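Local coordinates for conserved Archaeal protein (Sulfolobus acidocaldarius, PDB 4OPC), which uses a bound FAD to hydrogenate the double bonds of geranylgeranyl chains in archaeal membrane-lipid precursors, giving saturated phytanyl lipids, at residues 174-179 and 271-276; 179-184 and 235-240; 348-353 and 415-420. All coordinates share one frame; numbering follows the deposited sequence.

Contact 1: residues 174-179 and 271-276; sequences ITEDLD and PTRRPL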
loop_
_atom_site.group_PDB
_atom_site.type_symbol
_atom_site.label_atom_id
_atom_site.label_comp_id
_atom_site.label_asym_id
_atom_site.label_seq_id
_atom_site.Cartn_x
_atom_site.Cartn_y
_atom_site.Cartn_z
ATOM N N ILE A 174 -6.407 -12.942 12.168
ATOM C CA ILE A 174 -5.164 -12.615 11.497
ATOM C C ILE A 174 -5.037 -13.311 10.130
ATOM O O ILE A 174 -4.111 -13.029 9.361
ATOM C CB ILE A 174 -3.959 -12.970 12.425
ATOM C CG1 ILE A 174 -2.781 -12.041 12.148
ATOM C CG2 ILE A 174 -3.604 -14.453 12.343
ATOM C CD1 ILE A 174 -3.051 -10.615 12.560
ATOM N N THR A 175 -5.963 -14.226 9.829
ATOM C CA THR A 175 -5.985 -14.902 8.530
ATOM C C THR A 175 -6.944 -14.247 7.526
ATOM O O THR A 175 -7.152 -14.789 6.442
ATOM C CB THR A 175 -6.384 -16.393 8.662
ATOM O OG1 THR A 175 -7.766 -16.505 9.040
ATOM C CG2 THR A 175 -5.513 -17.088 9.701
ATOM N N GLU A 176 -7.502 -13.090 7.876
ATOM C CA GLU A 176 -8.490 -12.402 7.026
ATOM C C GLU A 176 -8.020 -12.275 5.571
ATOM O O GLU A 176 -6.884 -11.871 5.307
ATOM C CB GLU A 176 -8.792 -11.015 7.603
ATOM C CG GLU A 176 -9.848 -10.229 6.831
ATOM C CD GLU A 176 -9.893 -8.743 7.179
ATOM O OE1 GLU A 176 -9.201 -8.283 8.121
ATOM O OE2 GLU A 176 -10.636 -8.022 6.491
ATOM N N ASP A 177 -8.914 -12.616 4.645
ATOM C CA ASP A 177 -8.636 -12.565 3.209
ATOM C C ASP A 177 -9.265 -11.281 2.667
ATOM O O ASP A 177 -9.869 -10.506 3.410
ATOM C CB ASP A 177 -9.283 -13.794 2.547
ATOM C CG ASP A 177 -8.638 -14.204 1.215
ATOM O OD1 ASP A 177 -8.035 -13.385 0.488
ATOM O OD2 ASP A 177 -8.769 -15.396 0.871
ATOM N N LEU A 178 -9.143 -11.039 1.372
ATOM C CA LEU A 178 -9.830 -9.879 0.809
ATOM C C LEU A 178 -10.617 -10.232 -0.431
ATOM O O LEU A 178 -10.316 -11.205 -1.123
ATOM C CB LEU A 178 -8.884 -8.714 0.513
ATOM C CG LEU A 178 -8.049 -8.753 -0.768
ATOM C CD1 LEU A 178 -7.279 -7.461 -0.891
ATOM C CD2 LEU A 178 -7.125 -9.948 -0.735
ATOM N N ASP A 179 -11.634 -9.430 -0.691
ATOM C CA ASP A 179 -12.471 -9.599 -1.854
ATOM C C ASP A 179 -11.652 -9.278 -3.101
ATOM O O ASP A 179 -10.792 -8.390 -3.080
ATOM C CB ASP A 179 -13.674 -8.667 -1.753
ATOM C CG ASP A 179 -14.728 -8.967 -2.791
ATOM O OD1 ASP A 179 -14.557 -8.585 -3.966
ATOM O OD2 ASP A 179 -15.749 -9.591 -2.429
ATOM N N PRO A 271 -3.300 -4.453 -3.027
ATOM C CA PRO A 271 -4.574 -4.278 -2.309
ATOM C C PRO A 271 -5.023 -2.821 -2.300
ATOM O O PRO A 271 -4.195 -1.916 -2.336
ATOM C CB PRO A 271 -4.256 -4.761 -0.892
ATOM C CG PRO A 271 -2.762 -4.563 -0.750
ATOM C CD PRO A 271 -2.169 -4.746 -2.128
ATOM N N THR A 272 -6.335 -2.589 -2.297
ATOM C CA THR A 272 -6.863 -1.225 -2.323
ATOM C C THR A 272 -8.013 -1.074 -1.343
ATOM O O THR A 272 -9.111 -0.699 -1.720
ATOM C CB THR A 272 -7.379 -0.848 -3.726
ATOM O OG1 THR A 272 -8.447 -1.733 -4.097
ATOM C CG2 THR A 272 -6.274 -0.928 -4.784
ATOM N N ARG A 273 -7.768 -1.342 -0.073
ATOM C CA ARG A 273 -8.831 -1.324 0.931
ATOM C C ARG A 273 -8.300 -0.898 2.295
ATOM O O ARG A 273 -7.088 -0.692 2.470
ATOM C CB ARG A 273 -9.477 -2.709 1.054
ATOM C CG ARG A 273 -8.484 -3.841 1.255
ATOM C CD ARG A 273 -9.175 -5.036 1.937
ATOM N NE ARG A 273 -9.268 -4.834 3.384
ATOM C CZ ARG A 273 -9.760 -5.729 4.233
ATOM N NH1 ARG A 273 -9.732 -5.496 5.546
ATOM N NH2 ARG A 273 -10.274 -6.868 3.780
ATOM N N ARG A 274 -9.216 -0.762 3.253
ATOM C CA ARG A 274 -8.874 -0.582 4.661
ATOM C C ARG A 274 -7.899 -1.683 5.106
ATOM O O ARG A 274 -7.839 -2.754 4.497
ATOM C CB ARG A 274 -10.156 -0.636 5.490
ATOM C CG ARG A 274 -10.843 -1.984 5.415
ATOM C CD ARG A 274 -12.371 -1.864 5.507
ATOM N NE ARG A 274 -12.977 -3.189 5.397
ATOM C CZ ARG A 274 -13.187 -3.832 4.251
ATOM N NH1 ARG A 274 -12.848 -3.279 3.093
ATOM N NH2 ARG A 274 -13.739 -5.038 4.266
ATOM N N PRO A 275 -7.123 -1.437 6.170
ATOM C CA PRO A 275 -6.165 -2.483 6.566
ATOM C C PRO A 275 -6.849 -3.726 7.133
ATOM O O PRO A 275 -8.066 -3.748 7.343
ATOM C CB PRO A 275 -5.310 -1.801 7.643
ATOM C CG PRO A 275 -6.120 -0.634 8.119
ATOM C CD PRO A 275 -7.027 -0.224 6.999
ATOM N N LEU A 276 -6.062 -4.777 7.367
ATOM C CA LEU A 276 -6.555 -5.930 8.113
ATOM C C LEU A 276 -7.247 -5.436 9.372
ATOM O O LEU A 276 -6.713 -4.571 10.063
ATOM C CB LEU A 276 -5.375 -6.790 8.563
ATOM C CG LEU A 276 -4.838 -7.988 7.789
ATOM C CD1 LEU A 276 -3.922 -8.785 8.724
ATOM C CD2 LEU A 276 -5.923 -8.870 7.209
HETATM O O HOH W 1 -11.888 -7.379 1.332
#
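Arg273 reaches across to Glu176 and Leu178, tying the loop leaving strand 261-271 to the loop ahead of strand 183-193. Its CB packs against Asp349 of helix 332-357. CG stands between the backbone N and the carbonyl carbon (chi1 51°), and from there the extended next torsion lays CD beside Leu178 CB, 4.0 Å away. The chain then bends, and NE turns back to its own segment, donating to Arg274 O at 2.8 Å. NH1 gives one bond to Pro275 O, 3.0 Å away, and another to Glu176 OE2 at 2.8 Å. NH2 also donates to Glu176 OE2, at 3.0 Å, and to a water that accepts in turn from Asp179 N. Two nitrogens thus grip one oxygen end-on. It lies in the guanidinium plane, yet both donors meet it from one face of the carboxylate, the two planes being 56° apart. Over one face of the Arg273 guanidinium lies that of Arg274, its CZ 3.9 Å above the plane. Glu176 OE1 touches Leu276 CD2 at 3.5 Å, and Leu178 CD1 packs on Pro271 CB, whose side chain comes within about 6 Å (nearest atoms) of the bound FAD cofactor. A leucine in place of Arg273 would probably leave Glu176 OE2 without its cationic mate and the carbonyls of Arg274 and Pro275 without these donors. The buried guanidinium is therefore fixed in rotation by carbonyls on one segment and a carboxylate on the other, and Glu176, together with Asp349 bound to Arg274, probably offsets the charge of the two face-to-face arginines.

Contact 2: residues 179-184 and 235-240; sequences DDKDAD and GGMGYP. With PGT ((1S)-2-{[{[(2R)-2,3-dihydroxypropyl]oxy}(hydroxy)phosphoryl]oxy}-1-[(palmitoyloxy)methyl]ethyl stearate), chain C.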
loop_
_atom_site.group_PDB
_atom_site.type_symbol
_atom_site.label_atom_id
_atom_site.label_comp_id
_atom_site.label_asym_id
_atom_site.label_seq_id
_atom_site.Cartn_x
_atom_site.Cartn_y
_atom_site.Cartn_z
ATOM N N ASP A 179 -11.634 -9.430 -0.691
ATOM C CA ASP A 179 -12.471 -9.599 -1.854
ATOM C C ASP A 179 -11.652 -9.278 -3.101
ATOM O O ASP A 179 -10.792 -8.390 -3.080
ATOM C CB ASP A 179 -13.674 -8.667 -1.753
ATOM C CG ASP A 179 -14.728 -8.967 -2.791
ATOM O OD1 ASP A 179 -14.557 -8.585 -3.966
ATOM O OD2 ASP A 179 -15.749 -9.591 -2.429
ATOM N N ASP A 180 -11.894 -10.021 -4.178
ATOM C CA ASP A 180 -11.176 -9.788 -5.431
ATOM C C ASP A 180 -11.318 -8.343 -5.932
ATOM O O ASP A 180 -10.433 -7.816 -6.580
ATOM C CB ASP A 180 -11.672 -10.744 -6.529
ATOM C CG ASP A 180 -11.277 -12.194 -6.293
ATOM O OD1 ASP A 180 -10.368 -12.468 -5.478
ATOM O OD2 ASP A 180 -11.874 -13.069 -6.945
ATOM N N LYS A 181 -12.447 -7.715 -5.622
ATOM C CA LYS A 181 -12.678 -6.338 -6.053
ATOM C C LYS A 181 -11.975 -5.320 -5.165
ATOM O O LYS A 181 -12.033 -4.116 -5.453
ATOM C CB LYS A 181 -14.175 -6.035 -6.088
ATOM C CG LYS A 181 -14.925 -6.775 -7.202
ATOM C CD LYS A 181 -16.434 -6.532 -7.159
ATOM C CE LYS A 181 -17.058 -7.233 -5.962
ATOM N NZ LYS A 181 -16.648 -8.671 -5.882
ATOM N N ASP A 182 -11.299 -5.783 -4.110
ATOM C CA ASP A 182 -10.571 -4.898 -3.196
ATOM C C ASP A 182 -9.068 -4.915 -3.485
ATOM O O ASP A 182 -8.246 -4.623 -2.605
ATOM C CB ASP A 182 -10.846 -5.282 -1.738
ATOM C CG ASP A 182 -12.242 -4.908 -1.269
ATOM O OD1 ASP A 182 -12.973 -4.170 -1.966
ATOM O OD2 ASP A 182 -12.632 -5.360 -0.175
ATOM N N ALA A 183 -8.703 -5.232 -4.727
ATOM C CA ALA A 183 -7.326 -5.106 -5.182
ATOM C C ALA A 183 -7.334 -4.748 -6.652
ATOM O O ALA A 183 -8.353 -4.917 -7.337
ATOM C CB ALA A 183 -6.553 -6.418 -4.961
ATOM N N ASP A 184 -6.220 -4.201 -7.110
ATOM C CA ASP A 184 -5.994 -3.994 -8.526
ATOM C C ASP A 184 -4.848 -4.896 -8.987
ATOM O O ASP A 184 -3.984 -5.275 -8.204
ATOM C CB ASP A 184 -5.672 -2.515 -8.825
ATOM C CG ASP A 184 -6.923 -1.633 -8.901
ATOM O OD1 ASP A 184 -7.911 -1.937 -8.201
ATOM O OD2 ASP A 184 -6.920 -0.624 -9.656
ATOM N N GLY A 235 -9.487 -5.650 -9.909
ATOM C CA GLY A 235 -9.720 -7.080 -9.988
ATOM C C GLY A 235 -11.172 -7.489 -9.754
ATOM O O GLY A 235 -12.012 -6.671 -9.367
ATOM N N GLY A 236 -11.483 -8.760 -9.991
ATOM C CA GLY A 236 -12.805 -9.279 -9.694
ATOM C C GLY A 236 -13.914 -8.794 -10.608
ATOM O O GLY A 236 -15.082 -8.975 -10.285
ATOM N N MET A 237 -13.554 -8.208 -11.753
ATOM C CA MET A 237 -14.532 -7.636 -12.678
ATOM C C MET A 237 -14.573 -8.331 -14.036
ATOM O O MET A 237 -15.365 -7.954 -14.901
ATOM C CB MET A 237 -14.249 -6.144 -12.901
ATOM C CG MET A 237 -14.186 -5.308 -11.628
ATOM S SD MET A 237 -15.779 -5.188 -10.795
ATOM C CE MET A 237 -16.628 -4.035 -11.869
ATOM N N GLY A 238 -13.711 -9.322 -14.235
ATOM C CA GLY A 238 -13.700 -10.065 -15.487
ATOM C C GLY A 238 -12.997 -9.375 -16.645
ATOM O O GLY A 238 -13.155 -9.787 -17.795
ATOM N N TYR A 239 -12.224 -8.334 -16.350
ATOM C CA TYR A 239 -11.507 -7.586 -17.382
ATOM C C TYR A 239 -10.461 -8.468 -18.051
ATOM O O TYR A 239 -9.897 -9.359 -17.412
ATOM C CB TYR A 239 -10.819 -6.361 -16.771
ATOM C CG TYR A 239 -11.769 -5.352 -16.164
ATOM C CD1 TYR A 239 -12.996 -5.076 -16.755
ATOM C CD2 TYR A 239 -11.435 -4.678 -15.004
ATOM C CE1 TYR A 239 -13.865 -4.154 -16.196
ATOM C CE2 TYR A 239 -12.292 -3.756 -14.443
ATOM C CZ TYR A 239 -13.502 -3.496 -15.042
ATOM O OH TYR A 239 -14.367 -2.586 -14.484
ATOM N N PRO A 240 -10.195 -8.216 -19.347
ATOM C CA PRO A 240 -9.159 -8.926 -20.098
ATOM C C PRO A 240 -7.773 -8.663 -19.529
ATOM O O PRO A 240 -7.604 -7.839 -18.625
ATOM C CB PRO A 240 -9.249 -8.307 -21.500
ATOM C CG PRO A 240 -10.560 -7.638 -21.562
ATOM C CD PRO A 240 -10.892 -7.218 -20.176
HETATM C C48 PGT C . -8.926 4.028 -8.101
HETATM C C47 PGT C . -8.517 3.057 -7.012
HETATM C C46 PGT C . -7.380 2.191 -7.513
HETATM C C45 PGT C . -6.238 3.076 -7.972
HETATM C C44 PGT C . -4.919 2.340 -7.872
HETATM C C43 PGT C . -4.442 1.938 -9.256
HETATM C C42 PGT C . -3.218 1.063 -9.106
HETATM C C41 PGT C . -2.106 1.918 -8.554
HETATM C C40 PGT C . -0.765 1.374 -8.980
HETATM C C39 PGT C . 0.190 2.545 -9.049
HETATM C C38 PGT C . 0.231 3.240 -7.712
HETATM C C37 PGT C . 1.048 4.503 -7.847
HETATM C C36 PGT C . 1.171 5.130 -6.480
HETATM C C35 PGT C . 1.680 6.548 -6.588
HETATM C C34 PGT C . 1.842 7.116 -5.191
HETATM C C33 PGT C . 2.029 8.617 -5.217
HETATM C C32 PGT C . 3.008 9.061 -4.147
HETATM C C31 PGT C . 2.365 9.158 -2.772
HETATM O O31 PGT C . 2.885 8.553 -1.854
HETATM O O2 PGT C . 1.188 9.913 -2.540
HETATM C C2 PGT C . 1.349 11.190 -1.951
HETATM C C1 PGT C . 1.513 11.139 -0.446
HETATM O O3P PGT C . 1.800 9.879 0.128
HETATM P P PGT C . 0.745 9.258 1.136
HETATM O O1P PGT C . -0.603 9.550 0.514
HETATM O O2P PGT C . 0.939 7.759 1.307
HETATM O O4P PGT C . 0.800 9.926 2.581
HETATM C C4 PGT C . 1.468 11.144 2.837
HETATM C C5 PGT C . 1.244 11.599 4.261
HETATM O O5 PGT C . 2.487 11.728 4.913
HETATM C C6 PGT C . 0.383 10.592 4.984
HETATM O O6 PGT C . 1.137 9.862 5.925
HETATM C C3 PGT C . 0.121 12.060 -2.153
HETATM O O3 PGT C . -0.117 12.390 -3.501
HETATM C C11 PGT C . -1.490 12.499 -3.794
HETATM O O11 PGT C . -2.226 13.096 -3.034
HETATM C C12 PGT C . -2.051 11.863 -5.050
HETATM C C13 PGT C . -3.388 12.476 -5.408
HETATM C C14 PGT C . -3.924 11.797 -6.651
HETATM C C15 PGT C . -4.921 10.723 -6.273
HETATM C C16 PGT C . -5.561 10.141 -7.516
HETATM C C17 PGT C . -7.064 10.157 -7.344
HETATM C C18 PGT C . -7.753 9.885 -8.665
HETATM C C19 PGT C . -9.230 10.203 -8.544
HETATM C C20 PGT C . -9.452 11.701 -8.451
HETATM C C21 PGT C . -10.356 12.153 -9.580
HETATM C C22 PGT C . -11.208 13.325 -9.142
HETATM C C23 PGT C . -12.462 13.358 -9.989
HETATM C C24 PGT C . -13.461 14.334 -9.408
HETATM C C25 PGT C . -14.791 13.642 -9.203
HETATM C C26 PGT C . -15.244 13.822 -7.769
HETATM O O HOH W 2 -15.770 -10.276 -7.985
#
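Asp180 opens the contact by resting CB against Gly236 CA, 3.7 Å away, while its carbonyl oxygen lies 3.3 Å from Gly235 C. So close an approach probably requires glycine at both positions, since a CB on Gly235 would come against Asp180 O and one on Gly236 against Asp180 CB and Lys181 CG. At Lys181 the backbone N closes an Asx turn by donating to the anti lone pair of Asp179 OD1, and the side chain curls back until NZ meets the syn lone pair of the same oxygen at 2.8 Å. On the way CD passes Met237 SD at 3.9 Å, the two side chains crossing at about a right angle. NZ also donates to a water that bonds Gly236 O. Ala183 O, where strand 183-193 starts, accepts from Gly235 N at 2.9 Å and 167°. Last comes Asp184, whose OD2, in one of two modelled conformers, lies 3.6 Å from PGT C46 on an acyl chain of the lipid. Backbone thus mostly holds the turn into strand 183-193 to the loop after strand 226-234; side-chain identity probably matters chiefly by its absence at the two glycines, and the Lys181-water bridge sits on the exposed side.

Contact 3: residues 348-353 and 415-420; sequences LDIFRR and ESMKKI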
loop_
_atom_site.group_PDB
_atom_site.type_symbol
_atom_site.label_atom_id
_atom_site.label_comp_id
_atom_site.label_asym_id
_atom_site.label_seq_id
_atom_site.Cartn_x
_atom_site.Cartn_y
_atom_site.Cartn_z
ATOM N N LEU A 348 -10.910 6.368 2.760
ATOM C CA LEU A 348 -10.583 6.320 1.339
ATOM C C LEU A 348 -11.075 5.043 0.665
ATOM O O LEU A 348 -11.271 5.028 -0.548
ATOM C CB LEU A 348 -9.087 6.531 1.134
ATOM C CG LEU A 348 -8.641 7.947 1.493
ATOM C CD1 LEU A 348 -7.133 8.042 1.354
ATOM C CD2 LEU A 348 -9.345 9.007 0.630
ATOM N N ASP A 349 -11.299 3.984 1.442
ATOM C CA ASP A 349 -11.875 2.740 0.920
ATOM C C ASP A 349 -13.293 3.048 0.401
ATOM O O ASP A 349 -13.688 2.610 -0.680
ATOM C CB ASP A 349 -11.836 1.680 2.044
ATOM C CG ASP A 349 -12.146 0.257 1.587
ATOM O OD1 ASP A 349 -12.624 0.036 0.450
ATOM O OD2 ASP A 349 -11.941 -0.653 2.416
ATOM N N ILE A 350 -14.050 3.846 1.150
ATOM C CA ILE A 350 -15.368 4.321 0.719
ATOM C C ILE A 350 -15.246 5.191 -0.532
ATOM O O ILE A 350 -15.952 4.994 -1.532
ATOM C CB ILE A 350 -16.049 5.155 1.834
ATOM C CG1 ILE A 350 -16.425 4.267 3.022
ATOM C CG2 ILE A 350 -17.279 5.861 1.307
ATOM C CD1 ILE A 350 -17.543 3.282 2.738
ATOM N N PHE A 351 -14.344 6.167 -0.487
ATOM C CA PHE A 351 -14.200 7.111 -1.588
ATOM C C PHE A 351 -13.802 6.402 -2.886
ATOM O O PHE A 351 -14.375 6.678 -3.947
ATOM C CB PHE A 351 -13.217 8.223 -1.187
ATOM C CG PHE A 351 -13.216 9.415 -2.103
ATOM C CD1 PHE A 351 -14.398 9.989 -2.546
ATOM C CD2 PHE A 351 -12.022 9.999 -2.476
ATOM C CE1 PHE A 351 -14.378 11.096 -3.383
ATOM C CE2 PHE A 351 -12.004 11.108 -3.308
ATOM C CZ PHE A 351 -13.191 11.659 -3.747
ATOM N N ARG A 352 -12.866 5.457 -2.795
ATOM C CA ARG A 352 -12.471 4.646 -3.944
ATOM C C ARG A 352 -13.656 3.971 -4.642
ATOM O O ARG A 352 -13.723 3.932 -5.872
ATOM C CB ARG A 352 -11.456 3.566 -3.510
ATOM C CG ARG A 352 -11.487 2.322 -4.403
ATOM C CD ARG A 352 -10.653 1.180 -3.888
ATOM N NE ARG A 352 -11.287 0.385 -2.834
ATOM C CZ ARG A 352 -11.968 -0.737 -3.053
ATOM N NH1 ARG A 352 -12.113 -1.184 -4.286
ATOM N NH2 ARG A 352 -12.451 -1.442 -2.040
ATOM N N ARG A 353 -14.559 3.400 -3.858
ATOM C CA ARG A 353 -15.691 2.662 -4.408
ATOM C C ARG A 353 -16.556 3.581 -5.252
ATOM O O ARG A 353 -17.028 3.212 -6.327
ATOM C CB ARG A 353 -16.506 2.046 -3.274
ATOM C CG ARG A 353 -15.783 0.916 -2.570
ATOM C CD ARG A 353 -16.386 0.636 -1.204
ATOM N NE ARG A 353 -15.453 -0.175 -0.432
ATOM C CZ ARG A 353 -15.682 -1.417 -0.021
ATOM N NH1 ARG A 353 -16.850 -2.003 -0.250
ATOM N NH2 ARG A 353 -14.744 -2.066 0.646
ATOM N N GLU A 415 -20.678 11.665 3.789
ATOM C CA GLU A 415 -21.280 11.246 5.050
ATOM C C GLU A 415 -20.770 9.868 5.454
ATOM O O GLU A 415 -20.434 9.645 6.617
ATOM C CB GLU A 415 -22.809 11.248 4.948
ATOM C CG GLU A 415 -23.418 12.643 4.870
ATOM C CD GLU A 415 -24.868 12.637 4.414
ATOM O OE1 GLU A 415 -25.391 11.555 4.069
ATOM O OE2 GLU A 415 -25.484 13.722 4.397
ATOM N N SER A 416 -20.719 8.944 4.499
ATOM C CA SER A 416 -20.230 7.597 4.786
ATOM C C SER A 416 -18.747 7.614 5.154
ATOM O O SER A 416 -18.313 6.871 6.042
ATOM C CB SER A 416 -20.470 6.657 3.599
ATOM O OG SER A 416 -21.857 6.398 3.448
ATOM N N MET A 417 -17.964 8.448 4.468
ATOM C CA MET A 417 -16.553 8.622 4.814
ATOM C C MET A 417 -16.358 9.088 6.250
ATOM O O MET A 417 -15.545 8.526 6.985
ATOM C CB MET A 417 -15.859 9.586 3.850
ATOM C CG MET A 417 -15.756 9.054 2.417
ATOM S SD MET A 417 -15.185 10.279 1.225
ATOM C CE MET A 417 -13.539 10.631 1.831
ATOM N N LYS A 418 -17.100 10.113 6.644
ATOM C CA LYS A 418 -17.028 10.625 8.001
ATOM C C LYS A 418 -17.415 9.541 9.002
ATOM O O LYS A 418 -16.756 9.371 10.027
ATOM C CB LYS A 418 -17.944 11.848 8.141
ATOM C CG LYS A 418 -17.997 12.452 9.536
ATOM C CD LYS A 418 -18.783 13.761 9.522
ATOM C CE LYS A 418 -19.019 14.288 10.930
ATOM N NZ LYS A 418 -17.753 14.364 11.712
ATOM N N LYS A 419 -18.464 8.790 8.682
ATOM C CA LYS A 419 -18.949 7.729 9.557
ATOM C C LYS A 419 -17.908 6.630 9.773
ATOM O O LYS A 419 -17.665 6.203 10.905
ATOM C CB LYS A 419 -20.233 7.112 9.000
ATOM C CG LYS A 419 -20.753 5.967 9.846
ATOM C CD LYS A 419 -22.232 5.715 9.630
ATOM C CE LYS A 419 -22.763 4.727 10.665
ATOM N NZ LYS A 419 -24.218 4.464 10.503
ATOM N N ILE A 420 -17.300 6.156 8.695
ATOM C CA ILE A 420 -16.297 5.116 8.844
ATOM C C ILE A 420 -15.045 5.666 9.543
ATOM O O ILE A 420 -14.447 4.976 10.365
ATOM C CB ILE A 420 -16.003 4.391 7.508
ATOM C CG1 ILE A 420 -15.426 2.997 7.763
ATOM C CG2 ILE A 420 -15.094 5.221 6.616
ATOM C CD1 ILE A 420 -15.257 2.172 6.498
#
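Met417 brings its sulfur to the aromatic ring of Phe351 at a slant, SD standing 4.6 Å from the ring centroid and 45° off the ring normal. This is a Met-aromatic contact that is neither squarely over the face nor at the edge. SD also lies 3.7 Å from Phe351 CB, so the thioether covers the root of the aromatic side chain as well as the ring. CG of Phe351 is swung opposite its backbone N (chi1 -167°), and beyond the sulfur the ring carries on away from helix 410-425. The other flat groups belong to helix 332-357 alone: Arg353 CG packs 4.1 Å above one face of the Arg352 guanidinium, toward its rim, and the Arg353 guanidinium has Asp349 O in plane at its edge. Both arginines converge on Asp349 OD1, Arg353 side-on through NE and NH2, and Arg352 through NH2 at 2.9 Å. Three donors on one oxygen would probably favour the ionised carboxylate.

The link between the helices is apolar. Ile350, in one of its two modelled conformers, sends CG2 alongside Met417 CG at 3.7 Å, the two side chains sliding past each other in opposite directions, and CG1 to Ile420 CG2 at 3.9 Å. CG2 also touches Ser416 CB. The short axes approach to 8.8 Å at 157°, a close-packed, nearly antiparallel pair. Helix 434-452 completes this group: its Phe448 touches Ile350, Arg353 and Ser416, and its Leu445 touches Ile350. On another side of helix 332-357, Arg352 touches the bound lipid and bridges to Asp182, just before strand 183-193.

How the contacts relate
Contact 3, an apolar helix pair, is the buried one, although it lies farther from the chain centre than contact 1. Contact 1 is partly buried and ruled by a salt bridge between two loops, one of which comes near the bound FAD cofactor at Pro271; contact 2, the most exposed, is held by backbone and water. Contacts 1 and 2 share Asp179 and lie at the same end of neighbouring strands of the eight-stranded sheet, Thr272 N probably bonding Asp182 O just beyond the paired ends of strands 183-193 and 261-271. Charged groups of helix 332-357 outside its packing on helix 410-425 tie contact 3 to both: Asp349 bridges to Arg274, Arg352 to Asp182.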